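PDB 6BWC: polysaccharide biosynthesis protein CapD from Bacillus thuringiensis HD-771, which probably acts on UDP-N-acetylglucosamine, with bound NADP, as a short-chain dehydrogenase/reductase family enzyme of CMP-pseudaminic acid biosynthesis. Local coordinates for residues C[91-102]-C[135-143]; C[65-73]-C[104-115]. The protein carries 2 engineered substitutions. All blocks are in the same frame, centred on the assembly; numbering follows the deposited sequence.

Overall arrangement
Helix 98-118 serves both contacts: its first turn packs on the start of helix 138-156 in contact 1, and its middle turns pack on the 65-73 turn and helix in contact 2. Contact 1 is the more buried and relies on one asparagine side chain and a carboxylate that bind backbone groups. Contact 2, larger in buried surface but nearer the outside, combines aliphatic packing with a cation-pi pair. Contact 1 borders the ribose of NADP that carries the nicotinamide, contact 2 the adenine. The two meet where Glu100 forms a salt bridge with Arg67 and Asn105 reaches Thr142.

Contact 1. Residues C[91-102]-C[135-143]; sequences VSFCEYNPFEAV and PTNNYGATK. With NAP (NADP nicotinamide-adenine-dinucleotide phosphate), chain N.
Asn138 pushes its side chain between the two short helices of 91-102, a knob among Cys94, Glu95, Pro98 and Ala101. With CG anti to the backbone N (chi1 -176°), its amide reaches the end of helix 91-96, where ND2 gives a hydrogen bond of 2.8 Å to Cys94 O. That oxygen lies close to the amide plane, and a weak second bond runs from ND2 to Pro98 O. Glu95, bent at chi2, turns its carboxylate back so that OE2 accepts from Asn138 N at 2.7 Å, nearly straight at 170° and almost along the C-O axis; the acceptor thus sits at the N-terminal end of helix 138-156, where the helix dipole would probably favour its negative charge. Asn137 caps the same end, its OD1 accepting from Gly140 N at 2.7 Å.

Around this tight centre the fit is looser. Cys94 SG lies obliquely to the Tyr139 ring, 5.0 Å from its centroid, and Val91, partly exposed, sets both methyls against Asn137 ND2. At the other end Thr142 CG2 comes no nearer to Ala101 O than 3.9 Å.

Tyr139 and Lys143 have the spacing of the YxxxK pair of short-chain dehydrogenases. Tyr139 OH is hydrogen-bonded to O2D of NADP at 2.7 Å, and Lys143 NZ donates to O3D at 3.1 Å. Helical segment 138-143 crosses helix 91-96 at 88° and runs nearly parallel to helical segment 98-102; strand 123-129 lies against Tyr139 and Lys143, while Asn138 OD1 bonds Thr145 of a second subunit.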
loop_
_atom_site.group_PDB
_atom_site.type_symbol
_atom_site.label_atom_id
_atom_site.label_comp_id
_atom_site.label_asym_id
_atom_site.label_seq_id
_atom_site.Cartn_x
_atom_site.Cartn_y
_atom_site.Cartn_z
ATOM N N VAL C 91 16.253 10.257 22.115
ATOM C CA VAL C 91 17.444 10.211 21.283
ATOM C C VAL C 91 17.920 8.772 21.123
ATOM O O VAL C 91 18.114 8.328 19.976
ATOM C CB VAL C 91 18.565 11.123 21.826
ATOM C CG1 VAL C 91 19.916 10.809 21.196
ATOM C CG2 VAL C 91 18.209 12.575 21.554
ATOM N N SER C 92 18.075 8.042 22.234
ATOM C CA SER C 92 18.648 6.692 22.168
ATOM C C SER C 92 17.737 5.780 21.348
ATOM O O SER C 92 18.195 5.197 20.367
ATOM C CB SER C 92 18.943 6.098 23.561
ATOM O OG SER C 92 17.844 5.374 24.082
ATOM N N PHE C 93 16.458 5.709 21.718
ATOM C CA PHE C 93 15.461 4.891 20.989
ATOM C C PHE C 93 15.402 5.156 19.475
ATOM O O PHE C 93 15.187 4.218 18.698
ATOM C CB PHE C 93 14.046 5.067 21.594
ATOM C CG PHE C 93 13.849 4.319 22.885
ATOM C CD1 PHE C 93 13.432 2.989 22.875
ATOM C CD2 PHE C 93 14.099 4.924 24.112
ATOM C CE1 PHE C 93 13.257 2.295 24.069
ATOM C CE2 PHE C 93 13.934 4.234 25.299
ATOM C CZ PHE C 93 13.515 2.919 25.279
ATOM N N CYS C 94 15.575 6.426 19.074
ATOM C CA CYS C 94 15.520 6.838 17.653
ATOM C C CYS C 94 16.799 6.486 16.871
ATOM O O CYS C 94 16.782 6.469 15.646
ATOM C CB CYS C 94 15.248 8.356 17.518
ATOM S SG CYS C 94 13.580 8.973 17.898
ATOM N N GLU C 95 17.915 6.268 17.574
ATOM C CA GLU C 95 19.139 5.693 16.950
ATOM C C GLU C 95 19.060 4.185 16.778
ATOM O O GLU C 95 19.548 3.697 15.772
ATOM C CB GLU C 95 20.406 5.989 17.743
ATOM C CG GLU C 95 20.689 7.456 17.918
ATOM C CD GLU C 95 21.431 8.082 16.775
ATOM O OE1 GLU C 95 22.677 8.018 16.714
ATOM O OE2 GLU C 95 20.737 8.711 15.979
ATOM N N TYR C 96 18.499 3.462 17.759
ATOM C CA TYR C 96 18.330 1.988 17.674
ATOM C C TYR C 96 17.109 1.553 16.860
ATOM O O TYR C 96 17.110 0.445 16.322
ATOM C CB TYR C 96 18.307 1.305 19.066
ATOM C CG TYR C 96 19.632 1.351 19.814
ATOM C CD1 TYR C 96 20.581 0.340 19.695
ATOM C CD2 TYR C 96 19.928 2.425 20.634
ATOM C CE1 TYR C 96 21.791 0.418 20.375
ATOM C CE2 TYR C 96 21.114 2.512 21.327
ATOM C CZ TYR C 96 22.040 1.523 21.197
ATOM O OH TYR C 96 23.201 1.698 21.911
ATOM N N ASN C 97 16.088 2.405 16.747
ATOM C CA ASN C 97 14.900 2.110 15.914
ATOM C C ASN C 97 14.656 3.293 14.975
ATOM O O ASN C 97 13.654 3.996 15.116
ATOM C CB ASN C 97 13.663 1.852 16.804
ATOM C CG ASN C 97 13.935 0.851 17.948
ATOM O OD1 ASN C 97 13.772 -0.369 17.789
ATOM N ND2 ASN C 97 14.319 1.367 19.110
ATOM N N PRO C 98 15.590 3.543 14.027
ATOM C CA PRO C 98 15.508 4.744 13.231
ATOM C C PRO C 98 14.478 4.706 12.136
ATOM O O PRO C 98 13.947 5.774 11.810
ATOM C CB PRO C 98 16.898 4.882 12.641
ATOM C CG PRO C 98 17.344 3.505 12.494
ATOM C CD PRO C 98 16.818 2.800 13.704
ATOM N N PHE C 99 14.152 3.549 11.561
ATOM C CA PHE C 99 13.050 3.588 10.612
ATOM C C PHE C 99 11.694 3.848 11.317
ATOM O O PHE C 99 10.804 4.469 10.747
ATOM C CB PHE C 99 13.011 2.365 9.701
ATOM C CG PHE C 99 12.242 2.610 8.417
ATOM C CD1 PHE C 99 12.762 3.473 7.422
ATOM C CD2 PHE C 99 10.999 2.028 8.210
ATOM C CE1 PHE C 99 12.065 3.705 6.250
ATOM C CE2 PHE C 99 10.311 2.268 7.047
ATOM C CZ PHE C 99 10.835 3.097 6.063
ATOM N N GLU C 100 11.553 3.407 12.562
ATOM C CA GLU C 100 10.360 3.715 13.343
ATOM C C GLU C 100 10.273 5.202 13.577
ATOM O O GLU C 100 9.212 5.797 13.432
ATOM C CB GLU C 100 10.393 3.012 14.691
ATOM C CG GLU C 100 10.314 1.497 14.598
ATOM C CD GLU C 100 8.912 1.034 14.237
ATOM O OE1 GLU C 100 7.961 1.401 14.971
ATOM O OE2 GLU C 100 8.764 0.336 13.206
ATOM N N ALA C 101 11.395 5.803 13.934
ATOM C CA ALA C 101 11.454 7.254 14.023
ATOM C C ALA C 101 11.060 7.974 12.704
ATOM O O ALA C 101 10.420 9.033 12.737
ATOM C CB ALA C 101 12.834 7.690 14.484
ATOM N N VAL C 102 11.435 7.396 11.560
ATOM C CA VAL C 102 11.043 7.946 10.250
ATOM C C VAL C 102 9.535 7.908 10.089
ATOM O O VAL C 102 8.952 8.905 9.679
ATOM C CB VAL C 102 11.664 7.211 9.021
ATOM C CG1 VAL C 102 11.173 7.799 7.706
ATOM C CG2 VAL C 102 13.177 7.282 9.045
ATOM N N PRO C 135 22.075 18.777 13.978
ATOM C CA PRO C 135 21.907 17.573 14.782
ATOM C C PRO C 135 22.994 16.514 14.626
ATOM O O PRO C 135 23.608 16.387 13.571
ATOM C CB PRO C 135 20.576 17.014 14.283
ATOM C CG PRO C 135 20.488 17.466 12.867
ATOM C CD PRO C 135 21.062 18.835 12.895
ATOM N N THR C 136 23.177 15.758 15.710
ATOM C CA THR C 136 24.127 14.655 15.843
ATOM C C THR C 136 23.389 13.313 16.042
ATOM O O THR C 136 24.011 12.287 16.385
ATOM C CB THR C 136 25.024 14.912 17.063
ATOM O OG1 THR C 136 25.171 16.314 17.248
ATOM C CG2 THR C 136 26.398 14.327 16.891
ATOM N N ASN C 137 22.066 13.321 15.838
ATOM C CA ASN C 137 21.274 12.100 15.937
ATOM C C ASN C 137 20.119 12.061 14.944
ATOM O O ASN C 137 19.716 13.105 14.341
ATOM C CB ASN C 137 20.764 11.878 17.360
ATOM C CG ASN C 137 20.081 13.106 17.941
ATOM O OD1 ASN C 137 19.067 13.573 17.425
ATOM N ND2 ASN C 137 20.618 13.621 19.043
ATOM N N ASN C 138 19.599 10.841 14.787
ATOM C CA ASN C 138 18.500 10.550 13.874
ATOM C C ASN C 138 17.280 11.294 14.338
ATOM O O ASN C 138 16.540 11.800 13.523
ATOM C CB ASN C 138 18.248 9.030 13.790
ATOM C CG ASN C 138 17.177 8.653 12.780
ATOM O OD1 ASN C 138 17.196 9.088 11.632
ATOM N ND2 ASN C 138 16.249 7.829 13.199
ATOM N N TYR C 139 17.089 11.414 15.652
ATOM C CA TYR C 139 15.907 12.135 16.187
ATOM C C TYR C 139 15.886 13.575 15.672
ATOM O O TYR C 139 14.920 14.003 15.030
ATOM C CB TYR C 139 15.838 12.082 17.720
ATOM C CG TYR C 139 14.807 13.027 18.281
ATOM C CD1 TYR C 139 13.480 12.947 17.897
ATOM C CD2 TYR C 139 15.167 14.025 19.172
ATOM C CE1 TYR C 139 12.544 13.832 18.384
ATOM C CE2 TYR C 139 14.238 14.898 19.677
ATOM C CZ TYR C 139 12.928 14.806 19.291
ATOM O OH TYR C 139 12.009 15.709 19.835
ATOM N N GLY C 140 16.974 14.291 15.911
ATOM C CA GLY C 140 17.125 15.652 15.400
ATOM C C GLY C 140 17.176 15.717 13.879
ATOM O O GLY C 140 16.805 16.734 13.280
ATOM N N ALA C 141 17.652 14.638 13.253
ATOM C CA ALA C 141 17.511 14.490 11.807
ATOM C C ALA C 141 16.058 14.515 11.354
ATOM O O ALA C 141 15.722 15.239 10.436
ATOM C CB ALA C 141 18.209 13.239 11.315
ATOM N N THR C 142 15.198 13.751 12.017
ATOM C CA THR C 142 13.754 13.743 11.691
ATOM C C THR C 142 13.073 15.070 12.058
ATOM O O THR C 142 12.124 15.485 11.391
ATOM C CB THR C 142 12.962 12.595 12.370
ATOM O OG1 THR C 142 13.046 12.695 13.797
ATOM C CG2 THR C 142 13.493 11.270 11.975
ATOM N N LYS C 143 13.513 15.735 13.111
ATOM C CA LYS C 143 12.851 16.996 13.450
ATOM C C LYS C 143 13.210 18.122 12.459
ATOM O O LYS C 143 12.334 18.898 12.036
ATOM C CB LYS C 143 13.105 17.392 14.905
ATOM C CG LYS C 143 12.325 16.515 15.892
ATOM C CD LYS C 143 10.812 16.677 15.766
ATOM C CE LYS C 143 10.138 16.433 17.117
ATOM N NZ LYS C 143 8.674 16.136 17.081
HETATM P PA NAP N . 5.198 12.230 25.267
HETATM O O1A NAP N . 4.817 12.396 26.711
HETATM O O2A NAP N . 5.909 10.970 24.909
HETATM O O5B NAP N . 3.916 12.402 24.338
HETATM C C5B NAP N . 3.839 11.696 23.097
HETATM C C4B NAP N . 2.386 11.640 22.636
HETATM O O4B NAP N . 2.245 11.128 21.313
HETATM C C3B NAP N . 1.605 10.691 23.504
HETATM O O3B NAP N . 0.288 11.232 23.536
HETATM C C2B NAP N . 1.694 9.387 22.754
HETATM O O2B NAP N . 0.669 8.532 23.218
HETATM C C1B NAP N . 1.562 9.868 21.308
HETATM N N9A NAP N . 2.122 9.052 20.178
HETATM C C8A NAP N . 3.347 8.467 20.028
HETATM N N7A NAP N . 3.474 7.833 18.812
HETATM C C5A NAP N . 2.312 8.021 18.162
HETATM C C6A NAP N . 1.717 7.641 16.856
HETATM N N6A NAP N . 2.393 6.917 15.953
HETATM N N1A NAP N . 0.468 8.046 16.574
HETATM C C2A NAP N . -0.266 8.772 17.436
HETATM N N3A NAP N . 0.194 9.149 18.639
HETATM C C4A NAP N . 1.442 8.818 19.057
HETATM O O3 NAP N . 6.063 13.476 24.714
HETATM P PN NAP N . 6.039 15.014 25.224
HETATM O O1N NAP N . 4.630 15.476 25.571
HETATM O O2N NAP N . 7.166 15.211 26.190
HETATM O O5D NAP N . 6.550 15.776 23.926
HETATM C C5D NAP N . 5.613 16.165 22.952
HETATM C C4D NAP N . 6.332 16.754 21.742
HETATM O O4D NAP N . 7.290 17.707 22.222
HETATM C C3D NAP N . 7.093 15.792 20.813
HETATM O O3D NAP N . 6.747 16.101 19.460
HETATM C C2D NAP N . 8.557 16.072 21.057
HETATM O O2D NAP N . 9.354 15.921 19.878
HETATM C C1D NAP N . 8.529 17.527 21.526
HETATM N N1N NAP N . 9.642 17.919 22.399
HETATM C C2N NAP N . 9.644 17.473 23.666
HETATM C C3N NAP N . 10.637 17.780 24.578
HETATM C C7N NAP N . 10.652 17.256 25.972
HETATM O O7N NAP N . 11.667 17.436 26.648
HETATM N N7N NAP N . 9.617 16.583 26.481
HETATM C C4N NAP N . 11.739 18.682 24.158
HETATM C C5N NAP N . 11.644 19.102 22.756
HETATM C C6N NAP N . 10.594 18.728 21.935
HETATM P P2B NAP N . 0.703 6.945 22.940
HETATM O O1X NAP N . -0.399 6.511 23.886
HETATM O O2X NAP N . 0.281 6.764 21.497
HETATM O O3X NAP N . 2.136 6.457 23.263
#

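Contact 2. Residues C[65-73]-C[104-115]. With NAP (NADP nicotinamide-adenine-dinucleotide phosphate), chain N.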
loop_
_atom_site.group_PDB
_atom_site.type_symbol
_atom_site.label_atom_id
_atom_site.label_comp_id
_atom_site.label_asym_id
_atom_site.label_seq_id
_atom_site.Cartn_x
_atom_site.Cartn_y
_atom_site.Cartn_z
ATOM N N ASP C 65 -3.336 6.110 14.996
ATOM C CA ASP C 65 -1.912 6.263 14.753
ATOM C C ASP C 65 -1.641 7.195 13.588
ATOM O O ASP C 65 -2.144 6.964 12.515
ATOM C CB ASP C 65 -1.320 4.900 14.489
ATOM C CG ASP C 65 0.189 4.902 14.481
ATOM O OD1 ASP C 65 0.803 5.741 13.781
ATOM O OD2 ASP C 65 0.772 4.038 15.163
ATOM N N ILE C 66 -0.802 8.218 13.803
ATOM C CA ILE C 66 -0.395 9.189 12.737
ATOM C C ILE C 66 0.351 8.598 11.521
ATOM O O ILE C 66 0.513 9.289 10.511
ATOM C CB ILE C 66 0.318 10.512 13.255
ATOM C CG1 ILE C 66 1.381 10.345 14.345
ATOM C CG2 ILE C 66 -0.680 11.443 13.902
ATOM C CD1 ILE C 66 2.712 9.927 13.831
ATOM N N ARG C 67 0.781 7.332 11.609
ATOM C CA ARG C 67 1.282 6.575 10.452
ATOM C C ARG C 67 0.108 6.202 9.496
ATOM O O ARG C 67 0.310 5.986 8.299
ATOM C CB ARG C 67 2.038 5.326 10.925
ATOM C CG ARG C 67 3.267 5.595 11.822
ATOM C CD ARG C 67 3.845 4.319 12.462
ATOM N NE ARG C 67 5.047 4.550 13.296
ATOM C CZ ARG C 67 5.851 3.581 13.785
ATOM N NH1 ARG C 67 5.608 2.295 13.526
ATOM N NH2 ARG C 67 6.917 3.891 14.526
ATOM N N ASN C 68 -1.111 6.155 10.044
ATOM C CA ASN C 68 -2.349 5.895 9.308
ATOM C C ASN C 68 -2.983 7.185 8.767
ATOM O O ASN C 68 -3.613 7.900 9.532
ATOM C CB ASN C 68 -3.344 5.185 10.261
ATOM C CG ASN C 68 -4.356 4.323 9.539
ATOM O OD1 ASN C 68 -4.655 4.515 8.364
ATOM N ND2 ASN C 68 -4.887 3.357 10.247
ATOM N N TYR C 69 -2.839 7.485 7.472
ATOM C CA TYR C 69 -3.424 8.720 6.938
ATOM C C TYR C 69 -4.956 8.781 7.128
ATOM O O TYR C 69 -5.473 9.709 7.739
ATOM C CB TYR C 69 -3.079 8.961 5.460
ATOM C CG TYR C 69 -3.863 10.135 4.902
ATOM C CD1 TYR C 69 -3.439 11.461 5.103
ATOM C CD2 TYR C 69 -5.072 9.926 4.232
ATOM C CE1 TYR C 69 -4.198 12.532 4.631
ATOM C CE2 TYR C 69 -5.842 10.989 3.751
ATOM C CZ TYR C 69 -5.414 12.291 3.952
ATOM O OH TYR C 69 -6.209 13.308 3.451
ATOM N N ASP C 70 -5.658 7.789 6.572
ATOM C CA ASP C 70 -7.125 7.621 6.700
ATOM C C ASP C 70 -7.728 7.876 8.076
ATOM O O ASP C 70 -8.871 8.314 8.161
ATOM C CB ASP C 70 -7.503 6.174 6.365
ATOM C CG ASP C 70 -7.497 5.867 4.880
ATOM O OD1 ASP C 70 -7.097 6.732 4.077
ATOM O OD2 ASP C 70 -7.906 4.735 4.548
ATOM N N ARG C 71 -7.007 7.521 9.137
ATOM C CA ARG C 71 -7.477 7.755 10.501
ATOM C C ARG C 71 -7.147 9.158 11.019
ATOM O O ARG C 71 -7.887 9.755 11.797
ATOM C CB ARG C 71 -6.875 6.719 11.425
ATOM C CG ARG C 71 -7.268 6.867 12.883
ATOM C CD ARG C 71 -8.772 6.987 13.090
ATOM N NE ARG C 71 -9.159 6.452 14.389
ATOM C CZ ARG C 71 -10.324 6.668 14.997
ATOM N NH1 ARG C 71 -11.261 7.449 14.464
ATOM N NH2 ARG C 71 -10.542 6.089 16.180
ATOM N N VAL C 72 -6.000 9.668 10.601
ATOM C CA VAL C 72 -5.660 11.072 10.802
ATOM C C VAL C 72 -6.708 11.939 10.107
ATOM O O VAL C 72 -7.135 12.953 10.642
ATOM C CB VAL C 72 -4.217 11.346 10.311
ATOM C CG1 VAL C 72 -3.909 12.826 10.244
ATOM C CG2 VAL C 72 -3.254 10.699 11.280
ATOM N N PHE C 73 -7.122 11.503 8.925
ATOM C CA PHE C 73 -8.147 12.163 8.142
ATOM C C PHE C 73 -9.450 12.375 8.908
ATOM O O PHE C 73 -9.914 13.518 9.033
ATOM C CB PHE C 73 -8.442 11.352 6.876
ATOM C CG PHE C 73 -9.371 12.037 5.949
ATOM C CD1 PHE C 73 -8.927 13.130 5.205
ATOM C CD2 PHE C 73 -10.708 11.625 5.851
ATOM C CE1 PHE C 73 -9.795 13.795 4.356
ATOM C CE2 PHE C 73 -11.580 12.280 4.998
ATOM C CZ PHE C 73 -11.123 13.373 4.254
ATOM N N THR C 104 7.053 7.677 12.381
ATOM C CA THR C 104 6.333 8.515 13.317
ATOM C C THR C 104 6.684 10.009 13.127
ATOM O O THR C 104 5.774 10.850 13.018
ATOM C CB THR C 104 6.568 7.996 14.753
ATOM O OG1 THR C 104 6.089 6.641 14.859
ATOM C CG2 THR C 104 5.840 8.845 15.793
ATOM N N ASN C 105 7.979 10.340 13.069
ATOM C CA ASN C 105 8.406 11.743 13.008
ATOM C C ASN C 105 8.308 12.424 11.612
ATOM O O ASN C 105 7.979 13.620 11.549
ATOM C CB ASN C 105 9.820 11.931 13.602
ATOM C CG ASN C 105 9.889 11.660 15.117
ATOM O OD1 ASN C 105 8.883 11.395 15.773
ATOM N ND2 ASN C 105 11.103 11.734 15.677
ATOM N N ILE C 106 8.586 11.693 10.514
ATOM C CA ILE C 106 8.490 12.264 9.139
ATOM C C ILE C 106 7.165 11.898 8.463
ATOM O O ILE C 106 6.327 12.797 8.225
ATOM C CB ILE C 106 9.680 11.850 8.229
ATOM C CG1 ILE C 106 11.009 12.289 8.851
ATOM C CG2 ILE C 106 9.541 12.449 6.824
ATOM C CD1 ILE C 106 12.229 11.672 8.210
ATOM N N PHE C 107 6.969 10.599 8.181
ATOM C CA PHE C 107 5.809 10.115 7.408
ATOM C C PHE C 107 4.509 10.526 8.072
ATOM O O PHE C 107 3.561 10.919 7.388
ATOM C CB PHE C 107 5.855 8.582 7.151
ATOM C CG PHE C 107 4.624 8.014 6.414
ATOM C CD1 PHE C 107 4.209 8.531 5.171
ATOM C CD2 PHE C 107 3.869 6.955 6.968
ATOM C CE1 PHE C 107 3.092 8.024 4.498
ATOM C CE2 PHE C 107 2.756 6.431 6.286
ATOM C CZ PHE C 107 2.373 6.962 5.048
ATOM N N GLY C 108 4.483 10.476 9.401
ATOM C CA GLY C 108 3.328 10.952 10.183
ATOM C C GLY C 108 3.079 12.458 10.130
ATOM O O GLY C 108 1.907 12.896 10.110
ATOM N N THR C 109 4.155 13.253 10.110
ATOM C CA THR C 109 4.000 14.682 9.926
ATOM C C THR C 109 3.380 14.929 8.541
ATOM O O THR C 109 2.474 15.755 8.412
ATOM C CB THR C 109 5.328 15.458 10.095
ATOM O OG1 THR C 109 5.926 15.141 11.353
ATOM C CG2 THR C 109 5.111 16.976 10.034
ATOM N N GLN C 110 3.818 14.212 7.506
ATOM C CA GLN C 110 3.166 14.396 6.194
ATOM C C GLN C 110 1.715 14.049 6.189
ATOM O O GLN C 110 0.927 14.771 5.600
ATOM C CB GLN C 110 3.819 13.596 5.085
ATOM C CG GLN C 110 4.945 14.378 4.473
ATOM C CD GLN C 110 4.465 15.493 3.574
ATOM O OE1 GLN C 110 3.955 15.224 2.480
ATOM N NE2 GLN C 110 4.675 16.757 4.005
ATOM N N ASN C 111 1.364 12.938 6.820
ATOM C CA ASN C 111 -0.037 12.584 6.944
ATOM C C ASN C 111 -0.837 13.738 7.579
ATOM O O ASN C 111 -1.874 14.102 7.038
ATOM C CB ASN C 111 -0.230 11.255 7.701
ATOM C CG ASN C 111 0.205 10.042 6.889
ATOM O OD1 ASN C 111 0.210 10.078 5.637
ATOM N ND2 ASN C 111 0.581 8.944 7.599
ATOM N N VAL C 112 -0.340 14.338 8.667
ATOM C CA VAL C 112 -0.995 15.506 9.255
ATOM C C VAL C 112 -1.206 16.618 8.200
ATOM O O VAL C 112 -2.333 17.086 7.979
ATOM C CB VAL C 112 -0.203 16.028 10.479
ATOM C CG1 VAL C 112 -0.624 17.431 10.902
ATOM C CG2 VAL C 112 -0.380 15.074 11.641
ATOM N N ILE C 113 -0.119 17.006 7.541
ATOM C CA ILE C 113 -0.123 18.113 6.583
ATOM C C ILE C 113 -1.153 17.901 5.460
ATOM O O ILE C 113 -1.990 18.777 5.173
ATOM C CB ILE C 113 1.309 18.328 6.014
ATOM C CG1 ILE C 113 2.200 18.919 7.126
ATOM C CG2 ILE C 113 1.299 19.257 4.793
ATOM C CD1 ILE C 113 3.694 18.836 6.902
ATOM N N LYS C 114 -1.072 16.721 4.851
ATOM C CA LYS C 114 -1.963 16.282 3.789
ATOM C C LYS C 114 -3.435 16.235 4.247
ATOM O O LYS C 114 -4.330 16.704 3.549
ATOM C CB LYS C 114 -1.494 14.895 3.365
ATOM C CG LYS C 114 -2.116 14.332 2.105
ATOM C CD LYS C 114 -1.722 12.854 1.896
ATOM C CE LYS C 114 -2.808 12.064 1.114
ATOM N NZ LYS C 114 -2.955 10.635 1.563
ATOM N N ALA C 115 -3.665 15.668 5.428
ATOM C CA ALA C 115 -4.997 15.546 6.013
ATOM C C ALA C 115 -5.613 16.890 6.410
ATOM O O ALA C 115 -6.848 17.076 6.324
ATOM C CB ALA C 115 -4.944 14.651 7.239
HETATM P PA NAP N . 5.198 12.230 25.267
HETATM O O1A NAP N . 4.817 12.396 26.711
HETATM O O2A NAP N . 5.909 10.970 24.909
HETATM O O5B NAP N . 3.916 12.402 24.338
HETATM C C5B NAP N . 3.839 11.696 23.097
HETATM C C4B NAP N . 2.386 11.640 22.636
HETATM O O4B NAP N . 2.245 11.128 21.313
HETATM C C3B NAP N . 1.605 10.691 23.504
HETATM O O3B NAP N . 0.288 11.232 23.536
HETATM C C2B NAP N . 1.694 9.387 22.754
HETATM O O2B NAP N . 0.669 8.532 23.218
HETATM C C1B NAP N . 1.562 9.868 21.308
HETATM N N9A NAP N . 2.122 9.052 20.178
HETATM C C8A NAP N . 3.347 8.467 20.028
HETATM N N7A NAP N . 3.474 7.833 18.812
HETATM C C5A NAP N . 2.312 8.021 18.162
HETATM C C6A NAP N . 1.717 7.641 16.856
HETATM N N6A NAP N . 2.393 6.917 15.953
HETATM N N1A NAP N . 0.468 8.046 16.574
HETATM C C2A NAP N . -0.266 8.772 17.436
HETATM N N3A NAP N . 0.194 9.149 18.639
HETATM C C4A NAP N . 1.442 8.818 19.057
HETATM O O3 NAP N . 6.063 13.476 24.714
HETATM P PN NAP N . 6.039 15.014 25.224
HETATM O O1N NAP N . 4.630 15.476 25.571
HETATM O O2N NAP N . 7.166 15.211 26.190
HETATM O O5D NAP N . 6.550 15.776 23.926
HETATM C C5D NAP N . 5.613 16.165 22.952
HETATM C C4D NAP N . 6.332 16.754 21.742
HETATM O O4D NAP N . 7.290 17.707 22.222
HETATM C C3D NAP N . 7.093 15.792 20.813
HETATM O O3D NAP N . 6.747 16.101 19.460
HETATM C C2D NAP N . 8.557 16.072 21.057
HETATM O O2D NAP N . 9.354 15.921 19.878
HETATM C C1D NAP N . 8.529 17.527 21.526
HETATM N N1N NAP N . 9.642 17.919 22.399
HETATM C C2N NAP N . 9.644 17.473 23.666
HETATM C C3N NAP N . 10.637 17.780 24.578
HETATM C C7N NAP N . 10.652 17.256 25.972
HETATM O O7N NAP N . 11.667 17.436 26.648
HETATM N N7N NAP N . 9.617 16.583 26.481
HETATM C C4N NAP N . 11.739 18.682 24.158
HETATM C C5N NAP N . 11.644 19.102 22.756
HETATM C C6N NAP N . 10.594 18.728 21.935
HETATM P P2B NAP N . 0.703 6.945 22.940
HETATM O O1X NAP N . -0.399 6.511 23.886
HETATM O O2X NAP N . 0.281 6.764 21.497
HETATM O O3X NAP N . 2.136 6.457 23.263
#
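Asn111 ND2 donates to Ile66 O at 2.9 Å, nearly straight at 171° and within the plane of its amide, and Gly108 CA adds a CA-H...O contact to the same oxygen. Nearer the N-terminal end of the helix, Thr104 receives Arg67, whose chain, extended from CG to NE, comes in side-on; NE and NH2 both donate to OG1, NE at 2.8 Å. The hydroxyl lies at the guanidinium edge, and NH2 also forms a salt bridge with Glu100, so the group is held from two directions.

One charged group meets a ring: Lys114 NZ stands over the centre of the Tyr69 face, 3.4 Å from the centroid and 8° off the normal, a cation-pi contact, with CE adding a CH-pi contact. Nearby, Asp70 OD2 forms a salt bridge with Lys114 of a fourth subunit.

The turn at 65-68 follows strand 59-63, the outermost strand, within the chain, of the parallel part of the Rossmann sheet, and meets the N1A/N6A edge of the adenine of NADP. Asp65 OD1 accepts from N6A at 2.9 Å. It also accepts from Arg67 N, which closes an Asx turn. Ile66 N donates to N1A at 3.1 Å.

In the apolar packing, Ile66 CD1 reaches the Thr104 methyl. At the far end Ala115 CB fits between the Tyr69 ring and Val72 CG1, 3.7 Å from the latter, where helical segments 69-73 and 104-115 are inclined at 44°.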